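Local coordinates for chemotaxis protein CheX (Desulfovibrio desulfuricans subsp. desulfuricans str. G20, PDB 3HM4) that probably acts as a CheX-type phosphatase that removes the phosphoryl group from the chemotaxis response regulator CheY, at residues Thr15-Val20 with Ile140-Asn145; Val46-Gly51 with Glu94-Ile99; Ala75-Asp80 with Lys89-Glu94. All blocks are in the same frame, centred on the assembly; numbering follows the deposited sequence. Where two conformers were deposited one is given.

Contact 1 of 3, residues Thr15-Val20 with Ile140-Asn145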
loop_
_atom_site.group_PDB
_atom_site.type_symbol
_atom_site.label_atom_id
_atom_site.label_comp_id
_atom_site.label_asym_id
_atom_site.label_seq_id
_atom_site.Cartn_x
_atom_site.Cartn_y
_atom_site.Cartn_z
ATOM N N THR A 15 17.628 3.771 -9.776
ATOM C CA THR A 15 17.724 4.736 -10.874
ATOM C C THR A 15 16.396 5.439 -11.133
ATOM O O THR A 15 16.369 6.650 -11.309
ATOM C CB THR A 15 18.235 4.062 -12.152
ATOM O OG1 THR A 15 19.556 3.565 -11.922
ATOM C CG2 THR A 15 18.245 5.019 -13.352
ATOM N N ALA A 16 15.303 4.682 -11.150
ATOM C CA ALA A 16 13.996 5.302 -11.355
ATOM C C ALA A 16 13.688 6.343 -10.257
ATOM O O ALA A 16 13.184 7.426 -10.517
ATOM C CB ALA A 16 12.884 4.242 -11.413
ATOM N N THR A 17 13.950 5.948 -9.010
ATOM C CA THR A 17 13.708 6.830 -7.853
ATOM C C THR A 17 14.549 8.116 -7.940
ATOM O O THR A 17 14.026 9.218 -7.780
ATOM C CB THR A 17 13.940 6.093 -6.542
ATOM O OG1 THR A 17 13.025 5.001 -6.482
ATOM C CG2 THR A 17 13.667 7.003 -5.358
ATOM N N THR A 18 15.832 7.924 -8.224
ATOM C CA THR A 18 16.724 9.070 -8.351
ATOM C C THR A 18 16.263 9.997 -9.462
ATOM O O THR A 18 16.138 11.235 -9.250
ATOM C CB THR A 18 18.190 8.598 -8.583
ATOM O OG1 THR A 18 18.600 7.716 -7.520
ATOM C CG2 THR A 18 19.158 9.801 -8.743
ATOM N N ASN A 19 15.954 9.418 -10.624
ATOM C CA ASN A 19 15.544 10.244 -11.764
ATOM C C ASN A 19 14.237 10.970 -11.505
ATOM O O ASN A 19 14.129 12.150 -11.799
ATOM C CB ASN A 19 15.454 9.411 -13.041
ATOM C CG ASN A 19 16.813 8.938 -13.544
ATOM O OD1 ASN A 19 17.864 9.401 -13.088
ATOM N ND2 ASN A 19 16.795 7.991 -14.475
ATOM N N VAL A 20 13.235 10.285 -10.950
ATOM C CA VAL A 20 11.951 10.925 -10.699
ATOM C C VAL A 20 12.072 12.063 -9.675
ATOM O O VAL A 20 11.560 13.158 -9.907
ATOM C CB VAL A 20 10.868 9.900 -10.248
ATOM C CG1 VAL A 20 9.615 10.598 -9.838
ATOM C CG2 VAL A 20 10.583 8.957 -11.417
ATOM N N ILE A 140 16.663 0.986 0.230
ATOM C CA ILE A 140 17.713 1.867 -0.247
ATOM C C ILE A 140 17.495 3.235 0.403
ATOM O O ILE A 140 16.502 3.900 0.091
ATOM C CB ILE A 140 17.782 2.000 -1.761
ATOM C CG1 ILE A 140 17.745 0.602 -2.445
ATOM C CG2 ILE A 140 19.095 2.789 -2.105
ATOM C CD1 ILE A 140 16.385 0.145 -2.865
ATOM N N PRO A 141 18.402 3.663 1.302
ATOM C CA PRO A 141 18.222 4.956 1.945
ATOM C C PRO A 141 18.740 6.064 1.022
ATOM O O PRO A 141 19.690 5.838 0.265
ATOM C CB PRO A 141 19.063 4.837 3.211
ATOM C CG PRO A 141 20.239 3.965 2.744
ATOM C CD PRO A 141 19.660 3.019 1.692
ATOM N N PHE A 142 18.151 7.269 1.158
ATOM C CA PHE A 142 18.550 8.412 0.354
ATOM C C PHE A 142 18.759 9.628 1.222
ATOM O O PHE A 142 17.991 9.890 2.159
ATOM C CB PHE A 142 17.452 8.811 -0.659
ATOM C CG PHE A 142 17.390 7.950 -1.895
ATOM C CD1 PHE A 142 16.869 6.656 -1.839
ATOM C CD2 PHE A 142 17.786 8.459 -3.119
ATOM C CE1 PHE A 142 16.785 5.872 -2.988
ATOM C CE2 PHE A 142 17.669 7.723 -4.281
ATOM C CZ PHE A 142 17.169 6.399 -4.209
ATOM N N LYS A 143 19.765 10.414 0.829
ATOM C CA LYS A 143 19.920 11.793 1.286
ATOM C C LYS A 143 19.361 12.696 0.188
ATOM O O LYS A 143 19.328 12.334 -0.984
ATOM C CB LYS A 143 21.387 12.158 1.464
ATOM C CG LYS A 143 22.075 11.441 2.577
ATOM C CD LYS A 143 23.510 11.986 2.810
ATOM C CE LYS A 143 24.435 11.838 1.656
ATOM N NZ LYS A 143 24.683 10.449 1.305
ATOM N N THR A 144 18.869 13.866 0.587
ATOM C CA THR A 144 18.455 14.902 -0.337
ATOM C C THR A 144 18.857 16.244 0.258
ATOM O O THR A 144 19.366 16.331 1.386
ATOM C CB THR A 144 16.914 14.907 -0.610
ATOM O OG1 THR A 144 16.181 15.596 0.417
ATOM C CG2 THR A 144 16.326 13.507 -0.858
ATOM N N ASN A 145 18.562 17.314 -0.460
ATOM C CA ASN A 145 18.816 18.652 0.088
ATOM C C ASN A 145 17.891 19.017 1.251
ATOM O O ASN A 145 18.160 19.967 1.974
ATOM C CB ASN A 145 18.609 19.723 -0.992
ATOM C CG ASN A 145 19.579 19.611 -2.142
ATOM O OD1 ASN A 145 20.680 19.075 -1.999
ATOM N ND2 ASN A 145 19.190 20.206 -3.309
#
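Thr18 OG1 is held by a hydrogen bond to Val14 O, one turn back in its own helix, and it also meets the ring of Phe142. It lies 3.4 Å from Phe142 CE2 and close to the ring plane, so the hydroxyl oxygen meets the aromatic edge and not a face. OG1 stands anti to the carbonyl carbon (chi1 -56°), which sets it back beside the helix backbone, where it reaches both Val14 O and the ring. Thr17 makes the second touch. Its methyl CG2 comes at a slant to the far end of the ring, 3.7 Å from Phe142 CZ and 4.1 Å from Phe142 CE1. The Thr17 hydroxyl is turned elsewhere and bonds to Phe13 O. Both hydroxyls thus bond to carbonyls of their own helix. Thr17 turns its methyl to the ring, whereas Thr18 meets it with the bonded oxygen itself.

Phe142 reaches over from its strand with CG anti to the carbonyl carbon (chi1 -79°), and CZ meets both threonines. Phe149 of the neighbouring strand stacks on the same ring, and Pro29 and Pro31 pack against Phe142 as well. The arrangement is that of an alpha/beta layer packing: helix 10-25 lies over the six-stranded antiparallel sheet, and an inward-facing aromatic of strand 138-143 fits against it.

Contact 2 of 3, residues Val46-Gly51 with Glu94-Ile99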
loop_
_atom_site.group_PDB
_atom_site.type_symbol
_atom_site.label_atom_id
_atom_site.label_comp_id
_atom_site.label_asym_id
_atom_site.label_seq_id
_atom_site.Cartn_x
_atom_site.Cartn_y
_atom_site.Cartn_z
ATOM N N VAL A 46 5.252 10.411 5.700
ATOM C CA VAL A 46 4.460 10.254 4.492
ATOM C C VAL A 46 5.054 9.039 3.791
ATOM O O VAL A 46 6.279 8.998 3.593
ATOM C CB VAL A 46 4.470 11.459 3.568
ATOM C CG1 VAL A 46 3.667 11.155 2.242
ATOM C CG2 VAL A 46 3.900 12.690 4.300
ATOM N N SER A 47 4.219 8.057 3.445
ATOM C CA SER A 47 4.667 6.938 2.650
ATOM C C SER A 47 3.765 6.792 1.442
ATOM O O SER A 47 2.631 7.272 1.424
ATOM C CB SER A 47 4.657 5.629 3.426
ATOM O OG SER A 47 5.529 5.655 4.552
ATOM N N ALA A 48 4.275 6.062 0.462
ATOM C CA ALA A 48 3.465 5.640 -0.678
ATOM C C ALA A 48 3.854 4.225 -1.018
ATOM O O ALA A 48 4.994 3.819 -0.779
ATOM C CB ALA A 48 3.598 6.554 -1.863
ATOM N N VAL A 49 2.920 3.487 -1.597
ATOM C CA VAL A 49 3.153 2.099 -1.926
ATOM C C VAL A 49 2.392 1.743 -3.175
ATOM O O VAL A 49 1.270 2.224 -3.369
ATOM C CB VAL A 49 2.817 1.161 -0.736
ATOM C CG1 VAL A 49 1.359 1.256 -0.306
ATOM C CG2 VAL A 49 3.223 -0.285 -1.027
ATOM N N VAL A 50 2.977 0.866 -3.988
ATOM C CA VAL A 50 2.370 0.449 -5.249
ATOM C C VAL A 50 2.751 -0.977 -5.561
ATOM O O VAL A 50 3.919 -1.320 -5.553
ATOM C CB VAL A 50 2.708 1.421 -6.430
ATOM C CG1 VAL A 50 4.241 1.514 -6.760
ATOM C CG2 VAL A 50 1.887 1.064 -7.670
ATOM N N GLY A 51 1.734 -1.790 -5.838
ATOM C CA GLY A 51 1.982 -3.190 -6.146
ATOM C C GLY A 51 2.406 -3.403 -7.591
ATOM O O GLY A 51 2.043 -2.628 -8.489
ATOM N N GLU A 94 1.827 11.040 -7.720
ATOM C CA GLU A 94 2.412 11.101 -9.059
ATOM C C GLU A 94 3.844 10.609 -9.082
ATOM O O GLU A 94 4.245 9.876 -9.987
ATOM C CB GLU A 94 2.301 12.501 -9.647
ATOM C CG GLU A 94 2.879 12.605 -11.073
ATOM C CD GLU A 94 2.206 11.670 -12.117
ATOM O OE1 GLU A 94 1.015 11.309 -11.972
ATOM O OE2 GLU A 94 2.865 11.309 -13.132
ATOM N N VAL A 95 4.637 11.032 -8.101
ATOM C CA VAL A 95 6.012 10.531 -7.951
ATOM C C VAL A 95 6.011 8.991 -7.955
ATOM O O VAL A 95 6.824 8.359 -8.622
ATOM C CB VAL A 95 6.681 11.063 -6.644
ATOM C CG1 VAL A 95 7.945 10.255 -6.248
ATOM C CG2 VAL A 95 6.972 12.569 -6.838
ATOM N N THR A 96 5.073 8.411 -7.203
ATOM C CA THR A 96 5.028 6.947 -7.082
ATOM C C THR A 96 4.623 6.246 -8.374
ATOM O O THR A 96 5.216 5.228 -8.747
ATOM C CB THR A 96 4.160 6.545 -5.897
ATOM O OG1 THR A 96 4.610 7.226 -4.709
ATOM C CG2 THR A 96 4.159 5.047 -5.654
ATOM N N ASN A 97 3.639 6.834 -9.070
ATOM C CA ASN A 97 3.262 6.326 -10.399
ATOM C C ASN A 97 4.444 6.384 -11.351
ATOM O O ASN A 97 4.667 5.464 -12.125
ATOM C CB ASN A 97 2.069 7.101 -10.984
ATOM C CG ASN A 97 0.736 6.454 -10.683
ATOM O OD1 ASN A 97 0.612 5.228 -10.789
ATOM N ND2 ASN A 97 -0.263 7.246 -10.365
HETATM N N MSE A 98 5.219 7.469 -11.299
HETATM C CA MSE A 98 6.376 7.625 -12.164
HETATM C C MSE A 98 7.509 6.666 -11.824
HETATM O O MSE A 98 8.125 6.096 -12.732
HETATM C CB MSE A 98 6.888 9.063 -12.166
HETATM C CG MSE A 98 5.926 10.049 -12.808
HETATM SE SE MSE A 98 6.548 11.863 -12.589
HETATM C CE MSE A 98 8.132 11.749 -13.628
ATOM N N ILE A 99 7.767 6.441 -10.528
ATOM C CA ILE A 99 8.772 5.473 -10.126
ATOM C C ILE A 99 8.342 4.066 -10.615
ATOM O O ILE A 99 9.147 3.347 -11.189
ATOM C CB ILE A 99 9.024 5.450 -8.599
ATOM C CG1 ILE A 99 9.754 6.752 -8.203
ATOM C CG2 ILE A 99 9.844 4.213 -8.160
ATOM C CD1 ILE A 99 9.845 6.946 -6.694
#
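Ala48 and Val50 of strand 47-53 pack against Thr96 of helix 84-109, a helix-on-sheet contact in the alpha/beta fold. The axes of the short segments 47-51 and 94-99 approach to 8.7 Å. They run in broadly the same direction, at 37° to each other. Ala48 and Thr96 form the nearest backbone pair, with their CA atoms 6.7 Å apart. On the helix, Glu94 and Asn97 have the Glu-x-x-Asn spacing of the signature of CheC-like phosphatases, consistent with this helix carrying the active-site residues.

The closest approach is van der Waals. Thr96 OG1 lies 3.1 Å from Ala48 CB, which is tight for an oxygen against a methyl group. The torsion of Thr96 (chi1 -53°) sets OG1 beside the backbone N, where it bonds to Val92 O one turn back, and directs CG2 to Val50. Val92 also packs on Ala48.

On the opposite side of the sheet, Val49 points away from the helix. It packs on Ser120 of the second subunit and lies near a bound unidentified ligand, probably from the crystallisation liquor. This strand has one face in the core and another at the interface.

The apolar part joins Val50 to the methyl of Thr96. Val50 and Thr96 lie alongside, pointing opposite ways, and Val50 CG1 ends 3.7 Å from Thr96 CG2.

Contact 3 of 3, residues Ala75-Asp80 with Lys89-Glu94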
loop_
_atom_site.group_PDB
_atom_site.type_symbol
_atom_site.label_atom_id
_atom_site.label_comp_id
_atom_site.label_asym_id
_atom_site.label_seq_id
_atom_site.Cartn_x
_atom_site.Cartn_y
_atom_site.Cartn_z
ATOM N N ALA A 75 8.260 21.695 -4.061
ATOM C CA ALA A 75 8.967 21.711 -5.349
ATOM C C ALA A 75 8.027 21.444 -6.528
ATOM O O ALA A 75 8.106 22.145 -7.550
ATOM C CB ALA A 75 10.120 20.739 -5.363
HETATM N N MSE A 76 7.074 20.534 -6.348
HETATM C CA MSE A 76 6.172 20.136 -7.422
HETATM C C MSE A 76 4.985 21.035 -7.645
HETATM O O MSE A 76 4.579 21.221 -8.795
HETATM C CB MSE A 76 5.689 18.716 -7.188
HETATM C CG MSE A 76 6.845 17.782 -7.328
HETATM SE SE MSE A 76 6.360 16.010 -6.972
HETATM C CE MSE A 76 5.245 15.654 -8.583
ATOM N N LEU A 77 4.430 21.578 -6.567
ATOM C CA LEU A 77 3.251 22.403 -6.608
ATOM C C LEU A 77 3.442 23.832 -6.122
ATOM O O LEU A 77 2.517 24.633 -6.302
ATOM C CB LEU A 77 2.121 21.686 -5.877
ATOM C CG LEU A 77 1.727 20.312 -6.452
ATOM C CD1 LEU A 77 0.829 19.502 -5.515
ATOM C CD2 LEU A 77 1.029 20.532 -7.799
ATOM N N GLY A 78 4.634 24.197 -5.637
ATOM C CA GLY A 78 4.958 25.581 -5.216
ATOM C C GLY A 78 5.179 25.766 -3.716
ATOM O O GLY A 78 4.554 25.075 -2.888
ATOM N N ASP A 79 6.057 26.722 -3.379
ATOM C CA ASP A 79 6.469 27.025 -1.974
ATOM C C ASP A 79 5.321 27.277 -0.997
ATOM O O ASP A 79 5.406 26.938 0.196
ATOM C CB ASP A 79 7.465 28.202 -1.934
ATOM N N ASP A 80 4.257 27.888 -1.527
ATOM C CA ASP A 80 3.050 28.182 -0.771
ATOM C C ASP A 80 2.145 26.961 -0.949
ATOM O O ASP A 80 1.724 26.662 -2.052
ATOM C CB ASP A 80 2.436 29.491 -1.309
ATOM C CG ASP A 80 3.409 30.685 -1.197
ATOM O OD1 ASP A 80 3.977 30.880 -0.105
ATOM O OD2 ASP A 80 3.601 31.418 -2.197
ATOM N N LYS A 89 -1.099 13.938 -1.315
ATOM C CA LYS A 89 -1.688 12.841 -2.067
ATOM C C LYS A 89 -1.342 12.969 -3.547
ATOM O O LYS A 89 -0.850 12.028 -4.171
ATOM C CB LYS A 89 -3.193 12.831 -1.887
ATOM C CG LYS A 89 -3.931 11.797 -2.704
ATOM C CD LYS A 89 -5.449 11.866 -2.482
ATOM C CE LYS A 89 -6.136 10.797 -3.306
ATOM N NZ LYS A 89 -7.544 10.615 -2.881
ATOM N N ASP A 90 -1.604 14.148 -4.109
ATOM C CA ASP A 90 -1.389 14.354 -5.531
ATOM C C ASP A 90 0.081 14.284 -5.967
ATOM O O ASP A 90 0.440 13.591 -6.940
ATOM C CB ASP A 90 -2.010 15.671 -6.026
ATOM C CG ASP A 90 -3.530 15.658 -6.013
ATOM O OD1 ASP A 90 -4.165 14.574 -6.041
ATOM O OD2 ASP A 90 -4.112 16.773 -5.955
ATOM N N ALA A 91 0.944 14.981 -5.231
ATOM C CA ALA A 91 2.371 15.076 -5.594
ATOM C C ALA A 91 3.099 13.751 -5.364
ATOM O O ALA A 91 3.778 13.224 -6.250
ATOM C CB ALA A 91 3.070 16.199 -4.796
ATOM N N VAL A 92 2.930 13.189 -4.169
ATOM C CA VAL A 92 3.598 11.915 -3.853
ATOM C C VAL A 92 2.989 10.789 -4.667
ATOM O O VAL A 92 3.706 9.879 -5.089
ATOM C CB VAL A 92 3.631 11.639 -2.330
ATOM C CG1 VAL A 92 4.186 10.213 -2.029
ATOM C CG2 VAL A 92 4.440 12.743 -1.634
ATOM N N GLY A 93 1.682 10.863 -4.901
ATOM C CA GLY A 93 1.032 9.858 -5.740
ATOM C C GLY A 93 1.591 9.850 -7.163
ATOM O O GLY A 93 1.849 8.784 -7.732
ATOM N N GLU A 94 1.827 11.040 -7.720
ATOM C CA GLU A 94 2.412 11.101 -9.059
ATOM C C GLU A 94 3.844 10.609 -9.082
ATOM O O GLU A 94 4.245 9.876 -9.987
ATOM C CB GLU A 94 2.301 12.501 -9.647
ATOM C CG GLU A 94 2.879 12.605 -11.073
ATOM C CD GLU A 94 2.206 11.670 -12.117
ATOM O OE1 GLU A 94 1.015 11.309 -11.972
ATOM O OE2 GLU A 94 2.865 11.309 -13.132
#
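Met76 and Ala91 bring two consecutive helices close together, with their CA atoms 6.6 Å apart. Helix 66-77 stops just beyond this point. Gly78 leaves the helical conformation with a positive phi of 112°, and at these backbone angles a side chain would press on the carbonyl oxygen before it.

Met76, a selenomethionine modelled in two conformers, carries most of the packing in the conformer described. Its chain is extended at chi2 (177°) and bends at chi3 (70°), which turns the terminal methyl toward the backbone carbonyl of Ala91. Met76 SE lies 3.9 Å from Ala91 CB, and Met76 CE is 3.7 Å from Ala91 O. The same methyl makes a looser touch on Glu94, at 4.4 Å from Glu94 CB. The Glu94 carboxylate then leads away from the contact.

Leu77 adds one branch: its CD1 meets Ala91 CB at 4.1 Å. The small methyl of Ala91 is therefore met by both the selenium atom and a leucine methyl. Leu77 is at the exposed margin, and Met76 also packs on Val95 and on Met24 of helix 10-25. Two residues before Ala91, Lys89 NZ bonds to Asn40 O of the second subunit. The contact is a packing of two consecutive helices joined by a loop, in which helix 66-77 lies against the early turns of the long helix 84-109.

Contact 2 is a common neighbour. It lies about 13 Å, centre to centre, from each of contacts 1 and 3, and it touches both. Contacts 1 and 3 are about 16 Å apart between centres and do not touch. Along the chain, contact 3 falls within the span of contact 2, which falls within that of contact 1. Helix 84-109 serves contacts 2 and 3, which share Glu94. Contacts 1 and 2 set helices 10-25 and 84-109 on the same antiparallel sheet through different strands. Contact 3 adds helix 66-77 beside the long helix. Helix 84-109 packs in the core, and its Lys89 and Asn97 also reach the second subunit.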